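Local structure of VC0179-like protein (Escherichia coli, 4XJ6) at residues L20-T25 / L118-H123; Q114-N119 / V278-K283. The protein probably joins GTP and ATP into cyclic GMP-AMP, as a magnesium-dependent nucleotidyltransferase and the bacterial homolog of cyclic GMP-AMP synthase. All coordinates share one frame; numbering follows the deposited sequence.

Both contacts hold the loop between strands 106-110 and 128-138, and they share Leu-118 and Asn-119. Contact 2 is the buried one: 114-119 meets helix 274-289 beside the triphosphate, and charged groups grip backbone oxygens and phosphate. Contact 1 is only partly buried. There 118-123 meets the link between helices 16-20 and 24-57 through one backbone bond, leucine packing and an arginine whose polar end bonds to the two helices that link joins. The two contacts touch directly: Lys-21 NZ and Asp-116 OD1 form a salt bridge at 2.9 Å, and one water is bonded to residues of both.

Contact 1. Residues L20-T25 / L118-H123; sequences LKLSKT and LNRPFH
Leu-20 and Asn-119 bring the two backbones closest, their CA atoms 4.7 Å apart, just where helix 16-20 gives way to a short extended link that ends at Ser-23, the N-cap of helix 24-57. A single direct hydrogen bond ties the chains: Arg-120 N gives to Leu-20 O at 2.9 Å, in the carbonyl plane and on a lone pair. One step on, a water bridges them, accepting from Leu-22 N and donating to Leu-118 O.

Leu-20 lies across the amide of Asn-119, with CB 3.5 Å from OD1 and both methyls near ND2; that amide bonds to Arg-280, through ND2 and, weakly, OD1. Leu-22 reaches in with its methyls: CD1 settles between Leu-118 O and Arg-120 CG, while CD2 meets CD2 of Leu-118, a residue that also lines the GH3 pocket, at 4.1 Å. Arg-120 runs past Leu-22 in the opposite direction, extended from CG to NE (chi2 -170°, chi3 -177°), which carries the guanidinium beneath the Lys-21 carbonyl. Lys-21 O sits over one face, 3.1 Å from CZ, and is not hydrogen-bonded there. The N-H groups serve others instead: a salt bridge from NH2 to Glu-26 and bonds from NH1 to Ser-18 O and Lys-19 O.

Around this joint, Leu-20 packs on Phe-281 and Ala-284 of helix 274-289, whereas Leu-22 leans on Leu-30 of helix 24-57 and Met-128 of strand 128-138.

Contact 2. Residues Q114-N119 / V278-K283; sequences QYDTLN and VCRFMK. With GH3 (3'-deoxy-guanosine-5'-triphosphate), chain D.
Lys-283 NZ gives to Thr-117 O at 2.8 Å and also to GH3 O3G and O3B. It approaches Thr-117 O from above the carbonyl plane. A bend at chi3 (64°) in the otherwise extended outer chain swings the ammonium between loop and triphosphate. A water joins the same cluster, accepting from NZ, donating to GH3 O1B and bonded to Thr-117 OG1. Tyr-115 OH gives to O1B at 2.5 Å, with that oxygen near the plane of the ring.

Farther from the nucleotide, Arg-280 spreads its guanidinium alongside the loop. NH1 gives to Leu-118 O at 2.8 Å, well above that carbonyl plane, and more weakly to Asn-119 OD1. NH2 forms a salt bridge with Asp-116 OD1 at 3.0 Å, although the hydrogen bond within it is weak; the carboxylate plane stands 71° from the guanidinium, and Lys-21 also claims OD1. The water that joins Leu-22 N to Leu-118 O also accepts from NH2. Asn-119 answers from its other end, ND2 giving to Arg-280 O at 2.8 Å, so one amide grips both the backbone and the side chain of Arg-280.

Packing fills in between these bonds. Thr-117 CA lies over the centre of the guanidinium face, 3.7 Å above it, and the Arg-280 CG methylene rests by Asn-119 OD1. Lys-283 CB touches ND2, while Leu-118 CD1 reaches the gamma-phosphate.

Lys-283 thus links helix 274-289, largely in the C-terminal domain range, to the loop in the nucleotidyltransferase range and to the triphosphate between them. Its positive charge probably offsets part of the negative charge of the beta and gamma phosphates, while Arg-280 probably helps hold the loop that brings Tyr-115 and Leu-118 to the pocket, Thr-117 joining through a water.

Contact 1. Residues L20-T25 / L118-H123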
ATOM      1  N   LEU A  20     -13.616  11.557  -2.412  1.00 20.32           N
ATOM      2  CA  LEU A  20     -12.591  10.565  -2.116  1.00 24.46           C
ATOM      3  C   LEU A  20     -12.341   9.618  -3.287  1.00 27.58           C
ATOM      4  O   LEU A  20     -11.193   9.380  -3.666  1.00 27.47           O
ATOM      5  CB  LEU A  20     -12.972   9.752  -0.878  1.00 17.18           C
ATOM      6  CG  LEU A  20     -12.988  10.485   0.463  1.00 28.50           C
ATOM      7  CD1 LEU A  20     -13.367   9.533   1.600  1.00 17.11           C
ATOM      8  CD2 LEU A  20     -11.644  11.165   0.730  1.00 24.85           C
ATOM      9  N   LYS A  21     -13.412   9.072  -3.852  1.00 29.56           N
ATOM     10  CA  LYS A  21     -13.278   8.051  -4.880  1.00 26.75           C
ATOM     11  C   LYS A  21     -12.829   8.625  -6.219  1.00 26.50           C
ATOM     12  O   LYS A  21     -13.284   9.686  -6.645  1.00 25.85           O
ATOM     13  CB  LYS A  21     -14.592   7.299  -5.056  1.00 31.79           C
ATOM     14  CG  LYS A  21     -14.415   5.928  -5.678  1.00 38.37           C
ATOM     15  CD  LYS A  21     -15.725   5.172  -5.742  1.00 44.70           C
ATOM     16  CE  LYS A  21     -15.469   3.680  -5.885  1.00 48.81           C
ATOM     17  NZ  LYS A  21     -14.524   3.380  -7.001  1.00 48.66           N
ATOM     18  N   LEU A  22     -11.933   7.899  -6.879  1.00 24.93           N
ATOM     19  CA  LEU A  22     -11.415   8.285  -8.186  1.00 26.25           C
ATOM     20  C   LEU A  22     -12.437   8.022  -9.286  1.00 28.67           C
ATOM     21  O   LEU A  22     -13.232   7.088  -9.196  1.00 25.13           O
ATOM     22  CB  LEU A  22     -10.119   7.526  -8.497  1.00 24.50           C
ATOM     23  CG  LEU A  22      -8.791   7.996  -7.899  1.00 25.65           C
ATOM     24  CD1 LEU A  22      -8.785   7.964  -6.378  1.00 26.35           C
ATOM     25  CD2 LEU A  22      -7.659   7.143  -8.443  1.00 26.64           C
ATOM     26  N   SER A  23     -12.415   8.848 -10.326  1.00 24.29           N
ATOM     27  CA  SER A  23     -13.238   8.594 -11.500  1.00 29.75           C
ATOM     28  C   SER A  23     -12.543   7.562 -12.382  1.00 32.48           C
ATOM     29  O   SER A  23     -11.393   7.197 -12.127  1.00 29.26           O
ATOM     30  CB  SER A  23     -13.492   9.882 -12.279  1.00 28.27           C
ATOM     31  OG  SER A  23     -12.284  10.404 -12.802  1.00 37.13           O
ATOM     32  N   LYS A  24     -13.236   7.092 -13.415  1.00 31.36           N
ATOM     33  CA  LYS A  24     -12.651   6.111 -14.322  1.00 34.27           C
ATOM     34  C   LYS A  24     -11.439   6.700 -15.031  1.00 35.82           C
ATOM     35  O   LYS A  24     -10.457   6.002 -15.276  1.00 36.50           O
ATOM     36  CB  LYS A  24     -13.677   5.629 -15.348  1.00 38.15           C
ATOM     37  CG  LYS A  24     -13.149   4.539 -16.277  1.00 44.02           C
ATOM     38  CD  LYS A  24     -13.415   4.877 -17.733  1.00 49.86           C
ATOM     39  CE  LYS A  24     -12.845   3.822 -18.667  1.00 52.04           C
ATOM     40  NZ  LYS A  24     -13.354   2.455 -18.369  1.00 55.50           N
ATOM     41  N   THR A  25     -11.518   7.987 -15.358  1.00 33.81           N
ATOM     42  CA  THR A  25     -10.416   8.691 -16.004  1.00 34.06           C
ATOM     43  C   THR A  25      -9.161   8.668 -15.141  1.00 31.95           C
ATOM     44  O   THR A  25      -8.070   8.360 -15.617  1.00 33.80           O
ATOM     45  CB  THR A  25     -10.785  10.159 -16.310  1.00 35.12           C
ATOM     46  OG1 THR A  25     -11.856  10.200 -17.261  1.00 40.51           O
ATOM     47  CG2 THR A  25      -9.585  10.901 -16.874  1.00 35.40           C
ATOM     48  N   LEU A 118      -8.987   3.278  -2.414  1.00 25.43           N
ATOM     49  CA  LEU A 118      -8.008   4.324  -2.678  1.00 25.34           C
ATOM     50  C   LEU A 118      -8.658   5.700  -2.678  1.00 24.50           C
ATOM     51  O   LEU A 118      -9.559   5.970  -3.470  1.00 24.14           O
ATOM     52  CB  LEU A 118      -7.308   4.077  -4.014  1.00 28.75           C
ATOM     53  CG  LEU A 118      -6.280   5.140  -4.402  1.00 30.54           C
ATOM     54  CD1 LEU A 118      -5.190   5.224  -3.346  1.00 29.79           C
ATOM     55  CD2 LEU A 118      -5.691   4.824  -5.754  1.00 33.54           C
ATOM     56  N   ASN A 119      -8.197   6.567  -1.783  1.00 22.64           N
ATOM     57  CA  ASN A 119      -8.718   7.925  -1.701  1.00 20.79           C
ATOM     58  C   ASN A 119      -7.840   8.926  -2.440  1.00 23.50           C
ATOM     59  O   ASN A 119      -6.636   8.716  -2.598  1.00 20.71           O
ATOM     60  CB  ASN A 119      -8.861   8.362  -0.240  1.00 18.32           C
ATOM     61  CG  ASN A 119      -9.982   7.643   0.484  1.00 22.41           C
ATOM     62  OD1 ASN A 119     -10.880   7.078  -0.140  1.00 24.53           O
ATOM     63  ND2 ASN A 119      -9.942   7.671   1.812  1.00 20.62           N
ATOM     64  N   ARG A 120      -8.451  10.014  -2.896  1.00 25.30           N
ATOM     65  CA  ARG A 120      -7.698  11.148  -3.411  1.00 26.91           C
ATOM     66  C   ARG A 120      -6.878  11.752  -2.277  1.00 26.51           C
ATOM     67  O   ARG A 120      -7.313  11.747  -1.127  1.00 23.51           O
ATOM     68  CB  ARG A 120      -8.626  12.207  -4.015  1.00 26.89           C
ATOM     69  CG  ARG A 120      -9.315  11.807  -5.310  1.00 29.40           C
ATOM     70  CD  ARG A 120      -9.996  13.017  -5.938  1.00 35.54           C
ATOM     71  NE  ARG A 120     -10.736  12.691  -7.155  1.00 43.60           N
ATOM     72  CZ  ARG A 120     -12.045  12.461  -7.194  1.00 45.67           C
ATOM     73  NH1 ARG A 120     -12.767  12.516  -6.082  1.00 43.76           N
ATOM     74  NH2 ARG A 120     -12.636  12.175  -8.347  1.00 44.88           N
ATOM     75  N   PRO A 121      -5.684  12.269  -2.595  1.00 29.43           N
ATOM     76  CA  PRO A 121      -4.862  12.913  -1.570  1.00 26.84           C
ATOM     77  C   PRO A 121      -5.418  14.284  -1.192  1.00 30.58           C
ATOM     78  O   PRO A 121      -6.172  14.882  -1.964  1.00 28.02           O
ATOM     79  CB  PRO A 121      -3.493  13.028  -2.243  1.00 24.85           C
ATOM     80  CG  PRO A 121      -3.813  13.141  -3.686  1.00 26.15           C
ATOM     81  CD  PRO A 121      -5.021  12.272  -3.910  1.00 28.04           C
ATOM     82  N   PHE A 122      -5.053  14.772  -0.011  1.00 28.31           N
ATOM     83  CA  PHE A 122      -5.657  15.984   0.535  1.00 28.04           C
ATOM     84  C   PHE A 122      -4.643  17.106   0.710  1.00 27.84           C
ATOM     85  O   PHE A 122      -4.718  18.126   0.028  1.00 32.61           O
ATOM     86  CB  PHE A 122      -6.338  15.674   1.872  1.00 29.05           C
ATOM     87  CG  PHE A 122      -6.972  16.868   2.524  1.00 28.85           C
ATOM     88  CD1 PHE A 122      -7.873  17.659   1.829  1.00 30.04           C
ATOM     89  CD2 PHE A 122      -6.679  17.190   3.841  1.00 30.92           C
ATOM     90  CE1 PHE A 122      -8.457  18.761   2.432  1.00 30.24           C
ATOM     91  CE2 PHE A 122      -7.264  18.289   4.446  1.00 30.28           C
ATOM     92  CZ  PHE A 122      -8.154  19.073   3.739  1.00 29.44           C
ATOM     93  N   HIS A 123      -3.702  16.918   1.630  1.00 23.34           N
ATOM     94  CA  HIS A 123      -2.661  17.910   1.879  1.00 22.67           C
ATOM     95  C   HIS A 123      -1.632  17.891   0.740  1.00 30.78           C
ATOM     96  O   HIS A 123      -1.447  16.856   0.098  1.00 34.32           O
ATOM     97  CB  HIS A 123      -2.003  17.649   3.240  1.00 23.05           C
ATOM     98  CG  HIS A 123      -2.919  17.877   4.403  1.00 25.13           C
ATOM     99  ND1 HIS A 123      -3.496  19.101   4.668  1.00 25.46           N
ATOM    100  CD2 HIS A 123      -3.365  17.036   5.367  1.00 24.72           C
ATOM    101  CE1 HIS A 123      -4.254  19.005   5.745  1.00 23.27           C
ATOM    102  NE2 HIS A 123      -4.194  17.763   6.187  1.00 26.82           N
TER
HETATM  103  O   HOH W   1     -11.150   5.231  -5.692  1.00 23.33           O

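Contact 2. Residues Q114-N119 / V278-K283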
ATOM      1  N   GLN A 114      -6.602  -2.350  -5.247  1.00 23.12           N
ATOM      2  CA  GLN A 114      -7.079  -3.673  -5.627  1.00 22.56           C
ATOM      3  C   GLN A 114      -8.466  -3.962  -5.054  1.00 23.06           C
ATOM      4  O   GLN A 114      -9.324  -4.503  -5.750  1.00 25.37           O
ATOM      5  CB  GLN A 114      -6.081  -4.747  -5.183  1.00 27.15           C
ATOM      6  CG  GLN A 114      -6.484  -6.166  -5.561  1.00 26.23           C
ATOM      7  CD  GLN A 114      -6.627  -6.362  -7.062  1.00 33.48           C
ATOM      8  OE1 GLN A 114      -5.999  -5.661  -7.858  1.00 39.34           O
ATOM      9  NE2 GLN A 114      -7.459  -7.319  -7.456  1.00 37.80           N
ATOM     10  N   TYR A 115      -8.693  -3.604  -3.791  1.00 25.57           N
ATOM     11  CA  TYR A 115     -10.019  -3.791  -3.201  1.00 30.16           C
ATOM     12  C   TYR A 115     -10.779  -2.473  -3.051  1.00 27.14           C
ATOM     13  O   TYR A 115     -11.633  -2.340  -2.175  1.00 20.18           O
ATOM     14  CB  TYR A 115      -9.938  -4.506  -1.842  1.00 20.05           C
ATOM     15  CG  TYR A 115      -8.768  -4.131  -0.957  1.00 19.31           C
ATOM     16  CD1 TYR A 115      -8.707  -2.891  -0.330  1.00 22.94           C
ATOM     17  CD2 TYR A 115      -7.742  -5.037  -0.716  1.00 26.85           C
ATOM     18  CE1 TYR A 115      -7.641  -2.559   0.490  1.00 18.35           C
ATOM     19  CE2 TYR A 115      -6.677  -4.714   0.101  1.00 18.77           C
ATOM     20  CZ  TYR A 115      -6.629  -3.476   0.702  1.00 23.62           C
ATOM     21  OH  TYR A 115      -5.565  -3.157   1.515  1.00 21.92           O
ATOM     22  N   ASP A 116     -10.455  -1.506  -3.907  1.00 28.76           N
ATOM     23  CA  ASP A 116     -11.256  -0.290  -4.072  1.00 23.71           C
ATOM     24  C   ASP A 116     -11.479   0.509  -2.782  1.00 25.29           C
ATOM     25  O   ASP A 116     -12.611   0.650  -2.319  1.00 23.52           O
ATOM     26  CB  ASP A 116     -12.615  -0.650  -4.688  1.00 25.04           C
ATOM     27  CG  ASP A 116     -13.416   0.572  -5.103  1.00 30.03           C
ATOM     28  OD1 ASP A 116     -12.799   1.601  -5.450  1.00 28.13           O
ATOM     29  OD2 ASP A 116     -14.664   0.506  -5.076  1.00 33.71           O
ATOM     30  N   THR A 117     -10.400   1.031  -2.207  1.00 24.84           N
ATOM     31  CA  THR A 117     -10.504   1.945  -1.070  1.00 24.81           C
ATOM     32  C   THR A 117      -9.492   3.084  -1.200  1.00 25.17           C
ATOM     33  O   THR A 117      -9.182   3.769  -0.225  1.00 19.86           O
ATOM     34  CB  THR A 117     -10.289   1.223   0.281  1.00 21.95           C
ATOM     35  OG1 THR A 117      -9.091   0.441   0.223  1.00 20.19           O
ATOM     36  CG2 THR A 117     -11.467   0.312   0.612  1.00 18.98           C
ATOM     37  N   LEU A 118      -8.987   3.278  -2.414  1.00 25.43           N
ATOM     38  CA  LEU A 118      -8.008   4.324  -2.678  1.00 25.34           C
ATOM     39  C   LEU A 118      -8.658   5.700  -2.678  1.00 24.50           C
ATOM     40  O   LEU A 118      -9.559   5.970  -3.470  1.00 24.14           O
ATOM     41  CB  LEU A 118      -7.308   4.077  -4.014  1.00 28.75           C
ATOM     42  CG  LEU A 118      -6.280   5.140  -4.402  1.00 30.54           C
ATOM     43  CD1 LEU A 118      -5.190   5.224  -3.346  1.00 29.79           C
ATOM     44  CD2 LEU A 118      -5.691   4.824  -5.754  1.00 33.54           C
ATOM     45  N   ASN A 119      -8.197   6.567  -1.783  1.00 22.64           N
ATOM     46  CA  ASN A 119      -8.718   7.925  -1.701  1.00 20.79           C
ATOM     47  C   ASN A 119      -7.840   8.926  -2.440  1.00 23.50           C
ATOM     48  O   ASN A 119      -6.636   8.716  -2.598  1.00 20.71           O
ATOM     49  CB  ASN A 119      -8.861   8.362  -0.240  1.00 18.32           C
ATOM     50  CG  ASN A 119      -9.982   7.643   0.484  1.00 22.41           C
ATOM     51  OD1 ASN A 119     -10.880   7.078  -0.140  1.00 24.53           O
ATOM     52  ND2 ASN A 119      -9.942   7.671   1.812  1.00 20.62           N
ATOM     53  N   VAL A 278     -17.037   3.546   5.171  1.00 20.78           N
ATOM     54  CA  VAL A 278     -16.549   3.949   6.489  1.00 30.06           C
ATOM     55  C   VAL A 278     -15.033   3.783   6.614  1.00 25.26           C
ATOM     56  O   VAL A 278     -14.395   4.469   7.414  1.00 23.69           O
ATOM     57  CB  VAL A 278     -17.241   3.155   7.620  1.00 30.92           C
ATOM     58  CG1 VAL A 278     -18.744   3.390   7.596  1.00 32.04           C
ATOM     59  CG2 VAL A 278     -16.941   1.679   7.498  1.00 33.08           C
ATOM     60  N   CYS A 279     -14.458   2.878   5.824  1.00 19.77           N
ATOM     61  CA  CYS A 279     -13.008   2.706   5.798  1.00 19.91           C
ATOM     62  C   CYS A 279     -12.368   3.848   5.020  1.00 20.27           C
ATOM     63  O   CYS A 279     -11.318   4.360   5.404  1.00 18.46           O
ATOM     64  CB  CYS A 279     -12.620   1.358   5.185  1.00 21.28           C
ATOM     65  SG  CYS A 279     -12.802  -0.056   6.301  1.00 27.27           S
ATOM     66  N   ARG A 280     -13.014   4.240   3.925  1.00 18.88           N
ATOM     67  CA  ARG A 280     -12.587   5.397   3.144  1.00 22.68           C
ATOM     68  C   ARG A 280     -12.605   6.658   3.997  1.00 23.13           C
ATOM     69  O   ARG A 280     -11.664   7.454   3.973  1.00 28.86           O
ATOM     70  CB  ARG A 280     -13.488   5.598   1.923  1.00 25.49           C
ATOM     71  CG  ARG A 280     -13.194   4.688   0.742  1.00 23.35           C
ATOM     72  CD  ARG A 280     -14.107   5.035  -0.425  1.00 19.79           C
ATOM     73  NE  ARG A 280     -13.785   4.272  -1.626  1.00 25.60           N
ATOM     74  CZ  ARG A 280     -12.818   4.596  -2.476  1.00 19.80           C
ATOM     75  NH1 ARG A 280     -12.069   5.667  -2.253  1.00 19.44           N
ATOM     76  NH2 ARG A 280     -12.594   3.846  -3.547  1.00 20.09           N
ATOM     77  N   PHE A 281     -13.686   6.829   4.751  1.00 20.42           N
ATOM     78  CA  PHE A 281     -13.877   8.012   5.587  1.00 19.18           C
ATOM     79  C   PHE A 281     -12.836   8.096   6.703  1.00 21.39           C
ATOM     80  O   PHE A 281     -12.329   9.174   7.011  1.00 20.36           O
ATOM     81  CB  PHE A 281     -15.288   8.013   6.178  1.00 19.70           C
ATOM     82  CG  PHE A 281     -16.378   8.095   5.144  1.00 23.98           C
ATOM     83  CD1 PHE A 281     -16.116   8.593   3.880  1.00 20.08           C
ATOM     84  CD2 PHE A 281     -17.667   7.674   5.437  1.00 20.68           C
ATOM     85  CE1 PHE A 281     -17.115   8.670   2.930  1.00 20.65           C
ATOM     86  CE2 PHE A 281     -18.670   7.748   4.488  1.00 24.46           C
ATOM     87  CZ  PHE A 281     -18.392   8.248   3.230  1.00 22.61           C
ATOM     88  N   MET A 282     -12.521   6.953   7.305  1.00 19.79           N
ATOM     89  CA  MET A 282     -11.530   6.904   8.375  1.00 21.00           C
ATOM     90  C   MET A 282     -10.137   7.202   7.834  1.00 22.97           C
ATOM     91  O   MET A 282      -9.329   7.860   8.496  1.00 21.42           O
ATOM     92  CB  MET A 282     -11.547   5.542   9.070  1.00 19.27           C
ATOM     93  CG  MET A 282     -12.745   5.331   9.990  1.00 27.61           C
ATOM     94  SD  MET A 282     -13.023   6.711  11.120  1.00 27.17           S
ATOM     95  CE  MET A 282     -11.425   6.850  11.917  1.00 26.18           C
ATOM     96  N   LYS A 283      -9.860   6.718   6.628  1.00 18.33           N
ATOM     97  CA  LYS A 283      -8.585   6.988   5.977  1.00 18.07           C
ATOM     98  C   LYS A 283      -8.490   8.459   5.595  1.00 19.36           C
ATOM     99  O   LYS A 283      -7.413   9.053   5.650  1.00 20.08           O
ATOM    100  CB  LYS A 283      -8.410   6.103   4.744  1.00 21.35           C
ATOM    101  CG  LYS A 283      -8.209   4.632   5.068  1.00 22.67           C
ATOM    102  CD  LYS A 283      -8.315   3.761   3.826  1.00 25.02           C
ATOM    103  CE  LYS A 283      -7.208   4.064   2.827  1.00 25.40           C
ATOM    104  NZ  LYS A 283      -7.260   3.141   1.656  1.00 24.88           N
TER
HETATM  105  PG  GH3 D 503      -3.746   3.136   1.169  1.00 21.70           P
HETATM  106  O1G GH3 D 503      -3.566   4.090   2.324  1.00 17.32           O
HETATM  107  O2G GH3 D 503      -2.421   2.832   0.516  1.00 22.35           O
HETATM  108  O3G GH3 D 503      -4.657   3.760   0.142  1.00 23.59           O
HETATM  109  O3B GH3 D 503      -4.412   1.789   1.751  1.00 24.21           O
HETATM  110  PB  GH3 D 503      -3.775   0.326   1.506  1.00 23.09           P
HETATM  111  O1B GH3 D 503      -4.855  -0.717   1.653  1.00 27.84           O
HETATM  112  O2B GH3 D 503      -3.166   0.196   0.133  1.00 20.51           O
HETATM  113  O3A GH3 D 503      -2.689   0.146   2.686  1.00 20.86           O
HETATM  114  PA  GH3 D 503      -1.105   0.064   2.418  1.00 30.08           P
HETATM  115  O1A GH3 D 503      -0.375   0.583   3.636  1.00 28.41           O
HETATM  116  O2A GH3 D 503      -0.701   0.826   1.181  1.00 26.51           O
HETATM  117  O5' GH3 D 503      -0.769  -1.496   2.209  1.00 25.68           O
HETATM  118  C5' GH3 D 503      -1.025  -2.143   0.984  1.00 24.87           C
HETATM  119  C4' GH3 D 503      -0.998  -3.650   1.198  1.00 26.59           C
HETATM  120  O4' GH3 D 503       0.187  -4.004   1.879  1.00 29.44           O
HETATM  121  C3' GH3 D 503      -2.151  -4.164   2.041  1.00 26.13           C
HETATM  122  C2' GH3 D 503      -1.539  -5.330   2.787  1.00 21.83           C
HETATM  123  O2' GH3 D 503      -1.798  -6.530   2.096  1.00 19.99           O
HETATM  124  C1' GH3 D 503      -0.044  -5.057   2.793  1.00 21.67           C
HETATM  125  N9  GH3 D 503       0.346  -4.593   4.130  1.00 25.19           N
HETATM  126  C8  GH3 D 503       0.628  -3.294   4.466  1.00 23.80           C
HETATM  127  N7  GH3 D 503       0.955  -3.244   5.779  1.00 24.48           N
HETATM  128  C5  GH3 D 503       0.894  -4.503   6.279  1.00 27.00           C
HETATM  129  C6  GH3 D 503       1.130  -5.019   7.547  1.00 25.16           C
HETATM  130  O6  GH3 D 503       1.468  -4.271   8.462  1.00 30.10           O
HETATM  131  N1  GH3 D 503       0.986  -6.370   7.772  1.00 26.58           N
HETATM  132  C2  GH3 D 503       0.609  -7.206   6.744  1.00 30.31           C
HETATM  133  N2  GH3 D 503       0.473  -8.512   6.968  1.00 31.18           N
HETATM  134  N3  GH3 D 503       0.375  -6.687   5.487  1.00 30.48           N
HETATM  135  C4  GH3 D 503       0.514  -5.360   5.254  1.00 27.68           C
HETATM  136  O   HOH W   2      -7.497   0.570   2.536  1.00 26.49           O
HETATM  137  O   HOH W   1     -11.150   5.231  -5.692  1.00 23.33           O